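Local coordinates for protein TRAP dicarboxylate transporter, DctP subunit (Anaerococcus prevoti, PDB 4N91) that binds D-glucuronate in both anomeric forms as the periplasmic-type solute receptor of a TRAP transport system, probably handing the sugar acid to its membrane partner for uptake, at residues 37-41 with 69-73. Sequence-based numbering, arbitrary orientation.
Sequences HNQSQ and YPSEL. With BDP (beta-D-glucopyranuronic acid), chain C.
OE2 of E72 draws three hydrogen bonds: a bridging water 2.6 Å from OE2 that also takes an N-H from N38 ND2, the backbone N of G199, and, weakly, a second water that donates to N38 O as well. E72 reaches these partners because its chain runs straight beyond CG (chi2 -177°), and on the way its CG lies against N38 CB at 3.6 Å. ND2 of N38 also donates to the sugar acid, 3.1 Å from O4 of the bound beta-D-glucuronate, so the glutamate sits in the second shell and probably helps to position the N38 amide; Q77, another ligand-binding residue, lies beside N38. From the same loop Q39, its chain bent at chi2, brings NE2 to 2.9 Å from O2 of the sugar.

Residues 37-41 and 70-73 are loops that follow neighbouring parallel strands, 31-36 and 64-69, at one side of the mixed sheet in this periplasmic-binding-protein fold, and each leads on to a helix. Strand pairing continues past the end of strand 31-36 with H37 N to Y69 O, 3.1 Å and nearly straight, where Y69 closes strand 64-69. P70 to L73 then makes a type I' turn, whose E72 N meets a lone pair of H37 O in the carbonyl plane. S71 N instead donates to Q39 O at 2.8 Å, from above that carbonyl's plane.

P70 lays its CA over one face of the H37 imidazole, 3.7 Å from the centroid, a CH-pi contact. With CG set between the backbone N and carbonyl carbon (chi1 70°), the ring folds back so that ND1 accepts the N-H of Q39, while NE2 is hydrogen-bonded to H46 ND1 on helix 44-60. At the outer end Q41 CG packs on P70 CG, and a water links Q41 NE2 to S71 OG.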
loop_
_atom_site.group_PDB
_atom_site.type_symbol
_atom_site.label_atom_id
_atom_site.label_comp_id
_atom_site.label_asym_id
_atom_site.label_seq_id
_atom_site.Cartn_x
_atom_site.Cartn_y
_atom_site.Cartn_z
ATOM N N HIS A 37 -9.264 -5.080 6.974
ATOM C CA HIS A 37 -8.141 -4.202 6.727
ATOM C C HIS A 37 -7.417 -3.879 8.034
ATOM O O HIS A 37 -7.895 -4.254 9.105
ATOM C CB HIS A 37 -8.588 -2.936 5.997
ATOM C CG HIS A 37 -9.418 -2.015 6.833
ATOM N ND1 HIS A 37 -8.858 -1.048 7.631
ATOM C CD2 HIS A 37 -10.755 -1.929 7.022
ATOM C CE1 HIS A 37 -9.804 -0.387 8.263
ATOM N NE2 HIS A 37 -10.967 -0.883 7.884
ATOM N N ASN A 38 -6.246 -3.251 7.948
ATOM C CA ASN A 38 -5.382 -3.080 9.104
ATOM C C ASN A 38 -5.316 -1.666 9.665
ATOM O O ASN A 38 -4.475 -1.372 10.506
ATOM C CB ASN A 38 -3.973 -3.581 8.796
ATOM C CG ASN A 38 -3.216 -2.697 7.827
ATOM O OD1 ASN A 38 -3.736 -1.717 7.305
ATOM N ND2 ASN A 38 -1.953 -3.047 7.595
ATOM N N GLN A 39 -6.182 -0.792 9.179
ATOM C CA GLN A 39 -6.181 0.636 9.542
ATOM C C GLN A 39 -7.200 0.944 10.620
ATOM O O GLN A 39 -8.120 0.174 10.888
ATOM C CB GLN A 39 -6.466 1.516 8.328
ATOM C CG GLN A 39 -5.547 1.236 7.128
ATOM C CD GLN A 39 -4.151 1.798 7.273
ATOM O OE1 GLN A 39 -3.722 2.266 8.340
ATOM N NE2 GLN A 39 -3.419 1.752 6.177
ATOM N N SER A 40 -7.056 2.114 11.222
ATOM C CA SER A 40 -8.034 2.564 12.183
ATOM C C SER A 40 -9.370 2.884 11.529
ATOM O O SER A 40 -9.483 3.049 10.291
ATOM C CB SER A 40 -7.522 3.809 12.883
ATOM O OG SER A 40 -7.756 4.968 12.124
ATOM N N GLN A 41 -10.384 3.033 12.372
ATOM C CA GLN A 41 -11.717 3.417 11.911
ATOM C C GLN A 41 -11.801 4.846 11.364
ATOM O O GLN A 41 -12.777 5.185 10.709
ATOM C CB GLN A 41 -12.716 3.223 13.038
ATOM C CG GLN A 41 -12.972 1.764 13.336
ATOM C CD GLN A 41 -13.964 1.579 14.452
ATOM O OE1 GLN A 41 -15.152 1.849 14.290
ATOM N NE2 GLN A 41 -13.478 1.141 15.604
ATOM N N TYR A 69 -13.982 -5.351 9.201
ATOM C CA TYR A 69 -13.146 -5.561 10.358
ATOM C C TYR A 69 -11.869 -4.726 10.253
ATOM O O TYR A 69 -10.911 -5.110 9.559
ATOM C CB TYR A 69 -12.772 -7.044 10.480
ATOM C CG TYR A 69 -13.939 -7.965 10.753
ATOM C CD1 TYR A 69 -14.753 -8.416 9.731
ATOM C CD2 TYR A 69 -14.219 -8.391 12.054
ATOM C CE1 TYR A 69 -15.824 -9.255 9.977
ATOM C CE2 TYR A 69 -15.297 -9.227 12.303
ATOM C CZ TYR A 69 -16.093 -9.641 11.260
ATOM O OH TYR A 69 -17.162 -10.486 11.485
ATOM N N PRO A 70 -11.826 -3.591 10.963
ATOM C CA PRO A 70 -10.660 -2.716 10.884
ATOM C C PRO A 70 -9.525 -3.169 11.804
ATOM O O PRO A 70 -9.643 -4.202 12.464
ATOM C CB PRO A 70 -11.216 -1.383 11.377
ATOM C CG PRO A 70 -12.181 -1.803 12.431
ATOM C CD PRO A 70 -12.854 -3.043 11.870
ATOM N N SER A 71 -8.438 -2.401 11.802
ATOM C CA SER A 71 -7.365 -2.492 12.810
ATOM C C SER A 71 -6.878 -3.906 13.132
ATOM O O SER A 71 -6.648 -4.293 14.311
ATOM C CB SER A 71 -7.801 -1.763 14.075
ATOM O OG SER A 71 -9.018 -2.286 14.534
ATOM N N GLU A 72 -6.685 -4.689 12.090
ATOM C CA GLU A 72 -6.111 -6.080 12.240
ATOM C C GLU A 72 -6.961 -7.019 13.122
ATOM O O GLU A 72 -6.443 -7.965 13.739
ATOM C CB GLU A 72 -4.630 -6.079 12.767
ATOM C CG GLU A 72 -3.600 -5.426 11.824
ATOM C CD GLU A 72 -2.149 -5.486 12.280
ATOM O OE1 GLU A 72 -1.875 -6.039 13.358
ATOM O OE2 GLU A 72 -1.238 -4.983 11.532
ATOM N N LEU A 73 -8.261 -6.767 13.209
ATOM C CA LEU A 73 -9.132 -7.708 13.878
ATOM C C LEU A 73 -9.107 -9.099 13.177
ATOM O O LEU A 73 -9.461 -10.103 13.770
ATOM C CB LEU A 73 -10.554 -7.168 13.984
ATOM C CG LEU A 73 -10.788 -6.095 15.058
ATOM C CD1 LEU A 73 -12.230 -5.584 14.962
ATOM C CD2 LEU A 73 -10.489 -6.660 16.447
HETATM C C1 BDP C . 0.400 1.800 4.747
HETATM C C2 BDP C . -0.410 0.980 3.851
HETATM C C3 BDP C . -0.770 -0.317 4.516
HETATM C C4 BDP C . 0.400 -1.050 4.891
HETATM C C5 BDP C . 1.255 -0.201 5.748
HETATM C C6 BDP C . 2.614 -0.878 6.062
HETATM O O2 BDP C . -1.687 1.733 3.821
HETATM O O3 BDP C . -1.615 -1.117 3.625
HETATM O O4 BDP C . 0.150 -2.221 5.480
HETATM O O5 BDP C . 1.579 1.064 5.072
HETATM O O6A BDP C . 2.537 -2.008 6.591
HETATM O O1 BDP C . 0.932 2.886 3.946
HETATM O O6B BDP C . 3.661 -0.195 5.992
HETATM O O HOH W 1 -0.943 -5.458 8.952
HETATM O O HOH W 2 -1.938 -2.081 11.635
HETATM O O HOH W 3 -10.898 -0.566 15.629
#